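Local atomic coordinates of putative oxidoreductase YfjR (Streptomyces aurantiacus, PDB entry 4OQZ), a protein that is an imine reductase of the HIBADH-related family that probably uses NADPH, bound by its Rossmann-fold domain, to reduce imines to amines. Residues I8-M13 with V28-R33; M17-L22 with V42-K47; G225-D230 with S277-I282; L91-P96 with L167-N172; G85-N90 with G110-T115. All blocks are in the same frame, centred on the assembly; numbering follows the deposited sequence.

Contact 1. Residues I8-M13 with V28-R33; sequences IGLGPM and VTLWNR
Asn32 and Leu10 form the closest polar pair: Asn32 OD1 takes the backbone N-H of Leu10 at 2.7 Å, the donor lying well above the plane of the amide carbonyl. Asn32 CG lies opposite its backbone N (chi1 -163°), bringing the amide to the 8-13 turn, while ND2 bonds to Thr34 O. One residue earlier, Gly9 N reaches Trp31 O at 3.0 Å in a nearly straight bond, which continues the parallel pairing of Ile8 with Trp31. The tight part is the leucine side, where more atoms meet: Leu10 CD2 lies 3.8 Å from Leu30 CD2, and Leu10 CD1 4.0 Å from both CB and CD1 of Leu30. On the more open flank, Ile8 CG2 meets the edge of the Trp31 indole at CE3 (3.8 Å), and Pro52 and Ala55 also pack on the Trp31 side chain; beyond it Arg33 is exposed and poorly ordered. Gly9 has a positive phi of 102°, where a CB would strike the preceding carbonyl O. A strand, a glycine-rich turn with Gly11 as N-cap of helix 12-23, and a parallel second strand make the first beta-alpha-beta unit of a Rossmann fold, consistent with the GxGxxG dinucleotide-binding motif.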
# COMPACT_ATOMS: atom_id res chain seq x y z
N ILE A 8 9.15 12.02 -30.08
CA ILE A 8 7.84 12.52 -30.51
C ILE A 8 6.94 12.55 -29.25
O ILE A 8 6.85 11.55 -28.54
CB ILE A 8 7.23 11.69 -31.68
CG1 ILE A 8 8.16 11.77 -32.92
CG2 ILE A 8 5.80 12.16 -32.01
CD1 ILE A 8 7.88 10.84 -34.08
N GLY A 9 6.34 13.71 -28.97
CA GLY A 9 5.47 13.94 -27.83
C GLY A 9 6.24 14.67 -26.77
O GLY A 9 7.06 14.07 -26.08
N LEU A 10 6.02 15.99 -26.65
CA LEU A 10 6.79 16.79 -25.70
C LEU A 10 6.05 17.34 -24.50
O LEU A 10 6.13 18.55 -24.20
CB LEU A 10 7.69 17.83 -26.38
CG LEU A 10 8.58 17.35 -27.52
CD1 LEU A 10 9.16 18.53 -28.26
CD2 LEU A 10 9.70 16.43 -27.02
N GLY A 11 5.38 16.44 -23.79
CA GLY A 11 4.75 16.71 -22.51
C GLY A 11 5.87 16.67 -21.49
O GLY A 11 7.03 16.53 -21.89
N PRO A 12 5.64 16.76 -20.17
CA PRO A 12 6.78 16.74 -19.25
C PRO A 12 7.67 15.49 -19.37
O PRO A 12 8.90 15.60 -19.23
CB PRO A 12 6.14 16.90 -17.86
CG PRO A 12 4.79 17.49 -18.13
CD PRO A 12 4.36 16.93 -19.46
N MET A 13 7.07 14.34 -19.70
CA MET A 13 7.84 13.09 -19.84
C MET A 13 8.81 13.14 -21.04
O MET A 13 10.01 13.01 -20.83
CB MET A 13 6.94 11.84 -19.79
CG MET A 13 6.41 11.53 -18.37
SD MET A 13 7.66 10.94 -17.20
CE MET A 13 7.79 9.23 -17.69
N VAL A 28 19.62 15.37 -31.35
CA VAL A 28 18.17 15.17 -31.12
C VAL A 28 17.22 15.85 -32.13
O VAL A 28 17.30 17.07 -32.31
CB VAL A 28 17.77 15.42 -29.64
CG1 VAL A 28 16.29 15.16 -29.41
CG2 VAL A 28 18.59 14.54 -28.70
N THR A 29 16.30 15.06 -32.72
CA THR A 29 15.24 15.51 -33.64
C THR A 29 13.91 15.35 -32.89
O THR A 29 13.71 14.34 -32.23
CB THR A 29 15.28 14.75 -34.98
OG1 THR A 29 16.59 14.85 -35.52
CG2 THR A 29 14.29 15.31 -36.00
N LEU A 30 13.05 16.38 -32.94
CA LEU A 30 11.78 16.36 -32.21
C LEU A 30 10.54 16.55 -33.09
O LEU A 30 10.66 16.94 -34.25
CB LEU A 30 11.74 17.50 -31.15
CG LEU A 30 12.91 17.73 -30.20
CD1 LEU A 30 12.83 19.11 -29.62
CD2 LEU A 30 12.91 16.72 -29.08
N TRP A 31 9.36 16.34 -32.48
CA TRP A 31 8.02 16.64 -32.96
C TRP A 31 7.00 16.71 -31.82
O TRP A 31 7.05 15.91 -30.88
CB TRP A 31 7.54 15.74 -34.11
CG TRP A 31 6.36 16.35 -34.80
CD1 TRP A 31 6.39 17.38 -35.71
CD2 TRP A 31 4.98 16.14 -34.48
NE1 TRP A 31 5.11 17.76 -36.03
CE2 TRP A 31 4.22 17.02 -35.29
CE3 TRP A 31 4.31 15.29 -33.59
CZ2 TRP A 31 2.82 17.05 -35.26
CZ3 TRP A 31 2.92 15.32 -33.56
CH2 TRP A 31 2.19 16.17 -34.39
N ASN A 32 6.08 17.69 -31.89
CA ASN A 32 4.95 17.87 -30.97
C ASN A 32 3.83 18.60 -31.70
O ASN A 32 4.10 19.42 -32.59
CB ASN A 32 5.36 18.63 -29.70
CG ASN A 32 4.37 18.48 -28.55
OD1 ASN A 32 4.12 17.39 -28.04
ND2 ASN A 32 3.82 19.59 -28.08
N ARG A 33 2.56 18.30 -31.34
CA ARG A 33 1.37 18.94 -31.92
C ARG A 33 1.39 20.45 -31.61
O ARG A 33 0.96 21.25 -32.44
CB ARG A 33 0.08 18.30 -31.39
CG ARG A 33 -1.11 18.53 -32.33
CD ARG A 33 -2.32 19.12 -31.62
NE ARG A 33 -2.94 18.16 -30.70
CZ ARG A 33 -4.12 18.34 -30.10
NH1 ARG A 33 -4.81 19.45 -30.31
NH2 ARG A 33 -4.60 17.42 -29.28

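Contact 2. Residues M17-L22 with V42-K47; sequences MAAAYL and VARGAK
Leu22 and Ala46 bring the two backbones nearest, with their CA atoms 7.3 Å apart, where helix 12-23 passes the end of helix 39-44. Residues 17-22 are helical throughout. Residues 42-47 finish a helix and turn out of it at Gly45, whose phi of 124° belongs to a Schellman motif; Gly45 N bonds back to Val42 O at 3.0 Å. This turn sends the chain on into strand 47-48 and points the CB of Ala46 at the neighbouring helix. No hydrogen bond joins the segments, so side chains carry the contact. Leu22 fills the inner part: its CD1 meets Ala46 CB at 4.0 Å, and its CD2 lies against the backbone of Ala46. Leu41 and Val28 also touch Leu22, closing the apolar side. Arg44 covers the outer part. Its chain bends at chi3 (65°) and reaches across to helix 12-23, bringing one guanidinium face over Leu22 CB, 4.0 Å from NH2, while NH1 comes obliquely within 3.5 Å of Ala19 CB. The charge is met by Asp23, one residue beyond the helical segment, whose OD1 forms a salt bridge with Arg44 NH2; this probably fixes how the guanidinium is turned. The apolar inner half and charged outer edge join two helices that follow successive strands in the alpha/beta layering of a Rossmann-type domain.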
# COMPACT_ATOMS: atom_id res chain seq x y z
N MET A 17 12.99 13.41 -21.44
CA MET A 17 13.70 12.38 -22.24
C MET A 17 14.66 13.07 -23.23
O MET A 17 15.86 12.78 -23.22
CB MET A 17 12.70 11.44 -22.97
CG MET A 17 11.93 10.55 -22.02
SD MET A 17 10.56 9.63 -22.77
CE MET A 17 9.69 9.10 -21.25
N ALA A 18 14.15 14.00 -24.04
CA ALA A 18 14.97 14.80 -24.97
C ALA A 18 16.17 15.51 -24.29
O ALA A 18 17.27 15.46 -24.82
CB ALA A 18 14.11 15.78 -25.72
N ALA A 19 15.96 16.13 -23.12
CA ALA A 19 17.00 16.83 -22.35
C ALA A 19 18.09 15.84 -21.86
O ALA A 19 19.27 16.18 -21.89
CB ALA A 19 16.38 17.57 -21.17
N ALA A 20 17.68 14.62 -21.43
CA ALA A 20 18.60 13.54 -21.03
C ALA A 20 19.42 13.11 -22.27
O ALA A 20 20.65 12.99 -22.16
CB ALA A 20 17.81 12.36 -20.50
N TYR A 21 18.77 12.99 -23.46
CA TYR A 21 19.49 12.68 -24.69
C TYR A 21 20.48 13.79 -25.08
O TYR A 21 21.63 13.49 -25.40
CB TYR A 21 18.55 12.30 -25.85
CG TYR A 21 18.03 10.89 -25.76
CD1 TYR A 21 18.87 9.80 -25.97
CD2 TYR A 21 16.69 10.63 -25.48
CE1 TYR A 21 18.40 8.48 -25.88
CE2 TYR A 21 16.21 9.33 -25.39
CZ TYR A 21 17.07 8.25 -25.57
OH TYR A 21 16.58 6.97 -25.49
N LEU A 22 20.07 15.07 -24.99
CA LEU A 22 20.95 16.20 -25.27
C LEU A 22 22.14 16.25 -24.28
O LEU A 22 23.27 16.48 -24.70
CB LEU A 22 20.19 17.53 -25.25
CG LEU A 22 19.16 17.79 -26.36
CD1 LEU A 22 18.29 18.99 -26.00
CD2 LEU A 22 19.82 17.99 -27.71
N VAL A 42 14.93 23.38 -28.46
CA VAL A 42 15.52 23.94 -29.69
C VAL A 42 16.66 24.90 -29.34
O VAL A 42 17.72 24.86 -29.98
CB VAL A 42 14.48 24.59 -30.66
CG1 VAL A 42 15.16 25.26 -31.85
CG2 VAL A 42 13.47 23.56 -31.17
N ALA A 43 16.44 25.75 -28.32
CA ALA A 43 17.43 26.73 -27.86
C ALA A 43 18.71 26.04 -27.38
O ALA A 43 19.77 26.62 -27.49
CB ALA A 43 16.85 27.59 -26.75
N ARG A 44 18.60 24.78 -26.91
CA ARG A 44 19.70 23.93 -26.43
C ARG A 44 20.41 23.16 -27.56
O ARG A 44 21.51 22.65 -27.35
CB ARG A 44 19.20 22.94 -25.39
CG ARG A 44 19.01 23.56 -24.02
CD ARG A 44 18.67 22.49 -23.02
NE ARG A 44 19.78 21.55 -22.85
CZ ARG A 44 19.72 20.48 -22.06
NH1 ARG A 44 18.62 20.21 -21.38
NH2 ARG A 44 20.77 19.68 -21.95
N GLY A 45 19.79 23.08 -28.72
CA GLY A 45 20.40 22.45 -29.88
C GLY A 45 19.59 21.33 -30.50
O GLY A 45 20.05 20.72 -31.47
N ALA A 46 18.39 21.04 -29.95
CA ALA A 46 17.51 20.02 -30.52
C ALA A 46 16.89 20.57 -31.82
O ALA A 46 16.75 21.80 -31.99
CB ALA A 46 16.44 19.62 -29.52
N LYS A 47 16.62 19.69 -32.78
CA LYS A 47 16.07 20.11 -34.08
C LYS A 47 14.58 19.80 -34.11
O LYS A 47 14.18 18.66 -33.83
CB LYS A 47 16.79 19.39 -35.25
CG LYS A 47 18.30 19.27 -35.10
CD LYS A 47 18.87 18.21 -36.04
CE LYS A 47 20.37 18.05 -35.88
NZ LYS A 47 20.95 17.22 -36.98

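Contact 3. Residues G225-D230 with S277-I282; sequences GNHAGD and SFSSVI
His227 and Ser277 join two loops of the helical C-terminal domain, residues 225-230 just after the Schellman motif that ends helix 211-224 and residues 277-282 leading into helix 282-285. One backbone bond ties them: Ser277 N donates to His227 O at 3.0 Å, from well above the carbonyl plane (55° out of it). Ala228 O is as near to that nitrogen but at too poor an angle to share the proton. Ser277 CB lies against the same His227 carbonyl, and its hydroxyl is anchored outside the pair by Asp232 OD1, while the other carboxylate oxygen, OD2, takes Phe278 N. Asp232 thus holds the start of the 277-282 turn from the side of the first loop. Within that turn Ser280 N bonds to Ser277 O at 2.8 Å and Ile282 N to Ser279 O at 3.0 Å. Phe278 points away from the first loop and meets Tyr218 and, in the second subunit, Trp177 and Trp184, so the turn is also part of the dimer interface. His227 accounts for most of what the first loop buries. With chi1 at -70° its CG sits opposite the carbonyl carbon, and the ring runs alongside residues 279 and 280. His227 CB stands 4.3 Å from Ser280 CB, and Ser280 OG itself bonds to Lys283 NZ. The ring turns its CD2 edge to Ser279: Ser279 CB lies in the imidazole plane, and Ser279 OG comes within 3.2 Å of His227 CD2.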
# COMPACT_ATOMS: atom_id res chain seq x y z
N GLY A 225 -1.59 -23.04 -3.39
CA GLY A 225 -3.04 -23.17 -3.26
C GLY A 225 -3.51 -23.25 -1.82
O GLY A 225 -4.60 -23.77 -1.55
N ASN A 226 -2.66 -22.77 -0.91
CA ASN A 226 -2.87 -22.77 0.53
C ASN A 226 -3.44 -21.42 0.98
O ASN A 226 -2.78 -20.40 0.83
CB ASN A 226 -1.52 -23.06 1.23
CG ASN A 226 -1.58 -23.21 2.74
OD1 ASN A 226 -2.65 -23.20 3.35
ND2 ASN A 226 -0.42 -23.35 3.37
N HIS A 227 -4.67 -21.42 1.54
CA HIS A 227 -5.37 -20.24 2.06
C HIS A 227 -5.91 -20.61 3.45
O HIS A 227 -7.08 -20.40 3.71
CB HIS A 227 -6.54 -19.89 1.11
CG HIS A 227 -6.13 -19.36 -0.23
ND1 HIS A 227 -6.31 -20.10 -1.38
CD2 HIS A 227 -5.61 -18.15 -0.56
CE1 HIS A 227 -5.87 -19.34 -2.37
NE2 HIS A 227 -5.44 -18.15 -1.92
N ALA A 228 -5.03 -21.13 4.33
CA ALA A 228 -5.35 -21.73 5.63
C ALA A 228 -6.12 -20.95 6.73
O ALA A 228 -7.27 -20.58 6.53
CB ALA A 228 -4.13 -22.47 6.20
N GLY A 229 -5.53 -20.86 7.91
CA GLY A 229 -6.11 -20.23 9.09
C GLY A 229 -5.04 -20.25 10.15
O GLY A 229 -5.21 -19.72 11.25
N ASP A 230 -3.91 -20.88 9.76
CA ASP A 230 -2.67 -21.11 10.48
C ASP A 230 -2.19 -19.84 11.20
O ASP A 230 -2.05 -19.86 12.43
CB ASP A 230 -1.60 -21.61 9.49
CG ASP A 230 -0.37 -22.26 10.10
OD1 ASP A 230 -0.48 -22.79 11.24
OD2 ASP A 230 0.67 -22.32 9.40
N SER A 277 -8.05 -18.00 5.28
CA SER A 277 -7.14 -16.85 5.30
C SER A 277 -7.76 -15.69 4.55
O SER A 277 -8.49 -15.91 3.58
CB SER A 277 -5.79 -17.18 4.69
OG SER A 277 -4.94 -16.03 4.66
N PHE A 278 -7.40 -14.46 4.94
CA PHE A 278 -7.85 -13.26 4.23
C PHE A 278 -7.38 -13.24 2.75
O PHE A 278 -7.93 -12.51 1.93
CB PHE A 278 -7.55 -11.99 5.03
CG PHE A 278 -6.21 -11.33 4.78
CD1 PHE A 278 -6.15 -10.02 4.30
CD2 PHE A 278 -5.03 -11.97 5.11
CE1 PHE A 278 -4.92 -9.40 4.11
CE2 PHE A 278 -3.80 -11.36 4.89
CZ PHE A 278 -3.74 -10.07 4.42
N SER A 279 -6.43 -14.11 2.41
CA SER A 279 -5.94 -14.33 1.05
C SER A 279 -7.02 -15.04 0.20
O SER A 279 -7.02 -14.92 -1.03
CB SER A 279 -4.69 -15.21 1.10
OG SER A 279 -4.12 -15.36 -0.18
N SER A 280 -7.95 -15.77 0.86
CA SER A 280 -9.01 -16.50 0.16
C SER A 280 -9.83 -15.65 -0.81
O SER A 280 -10.34 -16.19 -1.77
CB SER A 280 -9.90 -17.26 1.13
OG SER A 280 -10.97 -17.88 0.45
N VAL A 281 -9.90 -14.33 -0.61
CA VAL A 281 -10.66 -13.49 -1.54
C VAL A 281 -10.13 -13.51 -2.99
O VAL A 281 -10.91 -13.28 -3.90
CB VAL A 281 -11.07 -12.09 -1.02
CG1 VAL A 281 -12.58 -11.99 -0.87
CG2 VAL A 281 -10.36 -11.73 0.28
N ILE A 282 -8.83 -13.83 -3.20
CA ILE A 282 -8.24 -13.93 -4.55
C ILE A 282 -9.10 -14.82 -5.47
O ILE A 282 -9.36 -14.44 -6.62
CB ILE A 282 -6.75 -14.40 -4.53
CG1 ILE A 282 -5.84 -13.35 -3.88
CG2 ILE A 282 -6.24 -14.73 -5.94
CD1 ILE A 282 -4.53 -13.86 -3.45

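Contact 4. Residues L91-P96 with L167-N172; sequences LSSDTP and LMYQLN
Gln170 NE2 reaches from helix 163-191 to the backbone carbonyl of Asp94, a weak hydrogen bond of 3.1 Å to Asp94 O with an N-H...O angle of 138°. The glutamine chain bends at chi2 (-58°), which carries its amide across to the loop. That loop is stiffened from its own side: Thr95 N donates to Asp94 OD1 at 2.8 Å, and Thr95 caps the start of helix 96-108 with OG1 on Lys98 N. Beside the amide, Pro96 CG rests on the backbone of Leu167, 3.7 Å from its N and 4.1 Å from Leu167 CB. On the other flank Tyr169 reaches toward the loop, CG opposite its backbone N (chi1 -170°), and Ser93 CB comes obliquely to within 3.3 Å of Tyr169 CE2. Ser93 OG stays 4.0 Å from Tyr169 OH, so this pair meets by van der Waals contact. Leu119 also touches the ring. A glycine in place of Tyr169 would probably leave Ser93 CB without a partner on the helix and open a gap between loop and helix. His243 and Thr247 of the second subunit pack on Asp94 and on Pro96 and Gln170, respectively. With one weak bond and otherwise van der Waals contacts, the junction between the nucleotide-binding domain and the long interdomain helix probably depends chiefly on close fit, which the second subunit helps to complete.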
# COMPACT_ATOMS: atom_id res chain seq x y z
N LEU A 91 6.29 4.63 -25.24
CA LEU A 91 6.31 4.82 -23.80
C LEU A 91 4.99 5.32 -23.21
O LEU A 91 4.90 5.52 -22.00
CB LEU A 91 7.49 5.71 -23.40
CG LEU A 91 8.88 5.24 -23.83
CD1 LEU A 91 9.90 6.30 -23.57
CD2 LEU A 91 9.31 3.95 -23.10
N SER A 92 3.95 5.48 -24.05
CA SER A 92 2.60 5.91 -23.64
C SER A 92 1.90 4.80 -22.85
O SER A 92 1.56 3.75 -23.41
CB SER A 92 1.76 6.30 -24.86
OG SER A 92 2.54 6.95 -25.85
N SER A 93 1.71 5.03 -21.54
CA SER A 93 1.09 4.11 -20.59
C SER A 93 -0.41 3.86 -20.87
O SER A 93 -1.26 4.70 -20.55
CB SER A 93 1.30 4.58 -19.17
OG SER A 93 0.43 5.65 -18.82
N ASP A 94 -0.72 2.73 -21.48
CA ASP A 94 -2.09 2.33 -21.78
C ASP A 94 -2.20 0.81 -21.52
O ASP A 94 -1.26 0.22 -20.99
CB ASP A 94 -2.46 2.74 -23.22
CG ASP A 94 -3.93 2.91 -23.54
OD1 ASP A 94 -4.77 2.34 -22.82
OD2 ASP A 94 -4.24 3.56 -24.57
N THR A 95 -3.34 0.19 -21.84
CA THR A 95 -3.62 -1.23 -21.59
C THR A 95 -2.78 -2.21 -22.42
O THR A 95 -2.41 -1.88 -23.55
CB THR A 95 -5.11 -1.53 -21.81
OG1 THR A 95 -5.43 -1.44 -23.20
CG2 THR A 95 -6.02 -0.68 -20.95
N PRO A 96 -2.58 -3.47 -21.93
CA PRO A 96 -1.87 -4.49 -22.73
C PRO A 96 -2.51 -4.77 -24.09
O PRO A 96 -1.78 -5.05 -25.04
CB PRO A 96 -1.92 -5.74 -21.84
CG PRO A 96 -2.11 -5.24 -20.47
CD PRO A 96 -2.96 -4.01 -20.60
N LEU A 167 1.26 -4.59 -19.00
CA LEU A 167 0.71 -5.36 -17.90
C LEU A 167 1.49 -5.01 -16.64
O LEU A 167 0.89 -4.54 -15.67
CB LEU A 167 0.87 -6.87 -18.22
CG LEU A 167 -0.13 -7.87 -17.68
CD1 LEU A 167 0.52 -9.23 -17.65
CD2 LEU A 167 -0.62 -7.54 -16.26
N MET A 168 2.83 -5.15 -16.68
CA MET A 168 3.73 -4.80 -15.55
C MET A 168 3.51 -3.39 -15.07
O MET A 168 3.46 -3.14 -13.85
CB MET A 168 5.19 -5.02 -15.98
CG MET A 168 5.95 -6.07 -15.15
SD MET A 168 5.17 -7.62 -14.65
CE MET A 168 4.71 -8.21 -16.15
N TYR A 169 3.33 -2.45 -16.04
CA TYR A 169 3.02 -1.07 -15.71
C TYR A 169 1.70 -0.99 -14.91
O TYR A 169 1.70 -0.36 -13.84
CB TYR A 169 2.99 -0.17 -16.97
CG TYR A 169 2.92 1.30 -16.62
CD1 TYR A 169 4.07 2.00 -16.26
CD2 TYR A 169 1.70 1.96 -16.54
CE1 TYR A 169 4.00 3.35 -15.90
CE2 TYR A 169 1.62 3.29 -16.15
CZ TYR A 169 2.77 3.99 -15.86
OH TYR A 169 2.69 5.31 -15.49
N GLN A 170 0.62 -1.67 -15.38
CA GLN A 170 -0.67 -1.68 -14.67
C GLN A 170 -0.58 -2.31 -13.28
O GLN A 170 -1.18 -1.80 -12.34
CB GLN A 170 -1.80 -2.31 -15.51
CG GLN A 170 -2.02 -1.69 -16.90
CD GLN A 170 -2.32 -0.21 -16.91
OE1 GLN A 170 -2.87 0.35 -15.96
NE2 GLN A 170 -1.95 0.46 -17.98
N LEU A 171 0.23 -3.38 -13.16
CA LEU A 171 0.46 -4.12 -11.92
C LEU A 171 1.05 -3.18 -10.90
O LEU A 171 0.63 -3.20 -9.73
CB LEU A 171 1.38 -5.33 -12.19
CG LEU A 171 0.84 -6.77 -12.06
CD1 LEU A 171 -0.69 -6.85 -12.03
CD2 LEU A 171 1.40 -7.66 -13.14
N ASN A 172 1.95 -2.29 -11.34
CA ASN A 172 2.52 -1.26 -10.50
C ASN A 172 1.45 -0.24 -10.03
O ASN A 172 1.41 0.12 -8.86
CB ASN A 172 3.63 -0.51 -11.28
CG ASN A 172 4.40 0.44 -10.42
OD1 ASN A 172 4.01 1.59 -10.19
ND2 ASN A 172 5.51 -0.04 -9.90

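Contact 5. Residues G85-N90 with G110-T115; sequences GRVLVN and GGTHLT
Leu88 and its partners Thr112 and Leu114 form the centre of two parallel strands. Leu88 N donates to Thr112 O at 2.7 Å, and Leu88 O takes Leu114 N at 2.9 Å. Thr112 N to Arg86 O and Asn90 N to Leu114 O continue the alternation on either side, while Gly85 N to Gly110 O (2.8 Å) ties the entry turns together. On the face carrying Val87, Val89, Thr112 and Leu114, Leu114 CD1 lies between the two valines, 4.0 Å from Val87 CG1 and 4.2 Å from Val89 CG2. Thr112 OG1 sits between its own backbone N and carbonyl carbon (chi1 86°), which presses it to 3.4 Å from Val87 CG2; this hydroxyl is buried without a polar partner in the model. The reverse face holds Leu88, Asn90, His113 and Thr115. There the His113 imidazole leans toward strand 87-90, and its CE1 comes obliquely to 3.5 Å from Asn90 CB. NE2 donates to Thr115 OG1 at 2.9 Å, nearly in the ring plane, which probably fixes the rotation of the ring. ND1, the other ring nitrogen, is buried with no partner in the model. A leucine at His113 would probably leave Thr115 OG1 without this donor and change the packing against Asn90. Farther out, Thr115 OG1 also bonds to Pro162 O, Ser92 OG holds Asn90 OD1, and Ala102, Ala103 and Val106 of helix 96-108 pack on His113. Helix 138-151 packs on the valine face. Strand 87-90, helix 96-108 and strand 112-119 thus form a beta-alpha-beta unit within the central sheet of the Rossmann-type domain.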
# COMPACT_ATOMS: atom_id res chain seq x y z
N GLY A 85 11.78 -0.10 -41.47
CA GLY A 85 13.16 -0.23 -41.00
C GLY A 85 13.48 0.59 -39.75
O GLY A 85 14.65 0.91 -39.49
N ARG A 86 12.46 0.97 -38.98
CA ARG A 86 12.65 1.78 -37.78
C ARG A 86 12.15 1.08 -36.54
O ARG A 86 11.19 0.30 -36.61
CB ARG A 86 11.97 3.16 -37.90
CG ARG A 86 12.11 3.79 -39.28
CD ARG A 86 12.48 5.24 -39.22
NE ARG A 86 13.90 5.44 -39.50
CZ ARG A 86 14.42 5.64 -40.70
NH1 ARG A 86 13.64 5.67 -41.77
NH2 ARG A 86 15.73 5.81 -40.85
N VAL A 87 12.81 1.36 -35.41
CA VAL A 87 12.45 0.84 -34.10
C VAL A 87 11.69 1.94 -33.37
O VAL A 87 12.23 3.02 -33.13
CB VAL A 87 13.66 0.28 -33.29
CG1 VAL A 87 13.20 -0.28 -31.94
CG2 VAL A 87 14.38 -0.81 -34.07
N LEU A 88 10.39 1.68 -33.11
CA LEU A 88 9.49 2.60 -32.43
C LEU A 88 9.25 2.16 -30.97
O LEU A 88 8.68 1.09 -30.71
CB LEU A 88 8.16 2.73 -33.19
CG LEU A 88 8.07 3.83 -34.24
CD1 LEU A 88 8.87 3.46 -35.51
CD2 LEU A 88 6.63 4.03 -34.66
N VAL A 89 9.73 2.97 -30.03
CA VAL A 89 9.64 2.69 -28.60
C VAL A 89 8.47 3.48 -28.07
O VAL A 89 8.54 4.72 -27.98
CB VAL A 89 10.96 3.01 -27.84
CG1 VAL A 89 10.89 2.46 -26.42
CG2 VAL A 89 12.17 2.43 -28.58
N ASN A 90 7.36 2.77 -27.80
CA ASN A 90 6.15 3.44 -27.33
C ASN A 90 6.06 3.45 -25.82
O ASN A 90 5.80 2.42 -25.20
CB ASN A 90 4.89 2.91 -28.01
CG ASN A 90 3.76 3.90 -28.02
OD1 ASN A 90 3.38 4.48 -27.00
ND2 ASN A 90 3.13 4.06 -29.16
N GLY A 110 6.37 -2.45 -41.56
CA GLY A 110 7.77 -2.82 -41.70
C GLY A 110 8.73 -2.27 -40.68
O GLY A 110 9.93 -2.18 -40.93
N GLY A 111 8.20 -1.90 -39.52
CA GLY A 111 8.99 -1.37 -38.42
C GLY A 111 8.87 -2.25 -37.20
O GLY A 111 8.07 -3.18 -37.19
N THR A 112 9.66 -1.97 -36.13
CA THR A 112 9.54 -2.78 -34.91
C THR A 112 9.06 -1.95 -33.73
O THR A 112 9.53 -0.82 -33.54
CB THR A 112 10.75 -3.71 -34.61
OG1 THR A 112 11.75 -3.00 -33.88
CG2 THR A 112 11.34 -4.38 -35.84
N HIS A 113 8.11 -2.50 -32.96
CA HIS A 113 7.51 -1.87 -31.79
C HIS A 113 8.03 -2.46 -30.48
O HIS A 113 7.92 -3.67 -30.24
CB HIS A 113 5.97 -1.96 -31.88
CG HIS A 113 5.23 -1.46 -30.67
ND1 HIS A 113 4.63 -0.22 -30.65
CD2 HIS A 113 4.96 -2.08 -29.50
CE1 HIS A 113 4.05 -0.11 -29.47
NE2 HIS A 113 4.22 -1.21 -28.75
N LEU A 114 8.57 -1.58 -29.62
CA LEU A 114 9.01 -1.94 -28.29
C LEU A 114 8.04 -1.24 -27.35
O LEU A 114 7.80 -0.05 -27.50
CB LEU A 114 10.46 -1.45 -28.00
CG LEU A 114 11.62 -2.27 -28.58
CD1 LEU A 114 12.95 -1.65 -28.21
CD2 LEU A 114 11.60 -3.72 -28.11
N THR A 115 7.39 -2.00 -26.47
CA THR A 115 6.46 -1.41 -25.49
C THR A 115 7.28 -1.07 -24.27
O THR A 115 8.08 -1.90 -23.83
CB THR A 115 5.31 -2.37 -25.15
OG1 THR A 115 4.66 -2.77 -26.36
CG2 THR A 115 4.30 -1.75 -24.19

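Contacts 1, 2 and 5 lie in the nucleotide-binding domain, contact 3 in the helical C-terminal domain, and contact 4 where the two meet. Contacts 1 and 2 interlock: their segments alternate along the chain, both use helix 12-23, their centres are 10 Å apart, and Lys47 pairs with strand 27-31. Contact 5 joins other strands of the same sheet, its centre 17 Å from that of contact 1. Its strand 87-90 runs straight into the loop of contact 4, which touches contact 2 through Met17 and Leu91. Contact 3 comes last, its centre 48 Å from that of contact 1. Contacts 3 and 4 both reach the second subunit, so dimerisation involves the C-terminal domain and the interdomain junction.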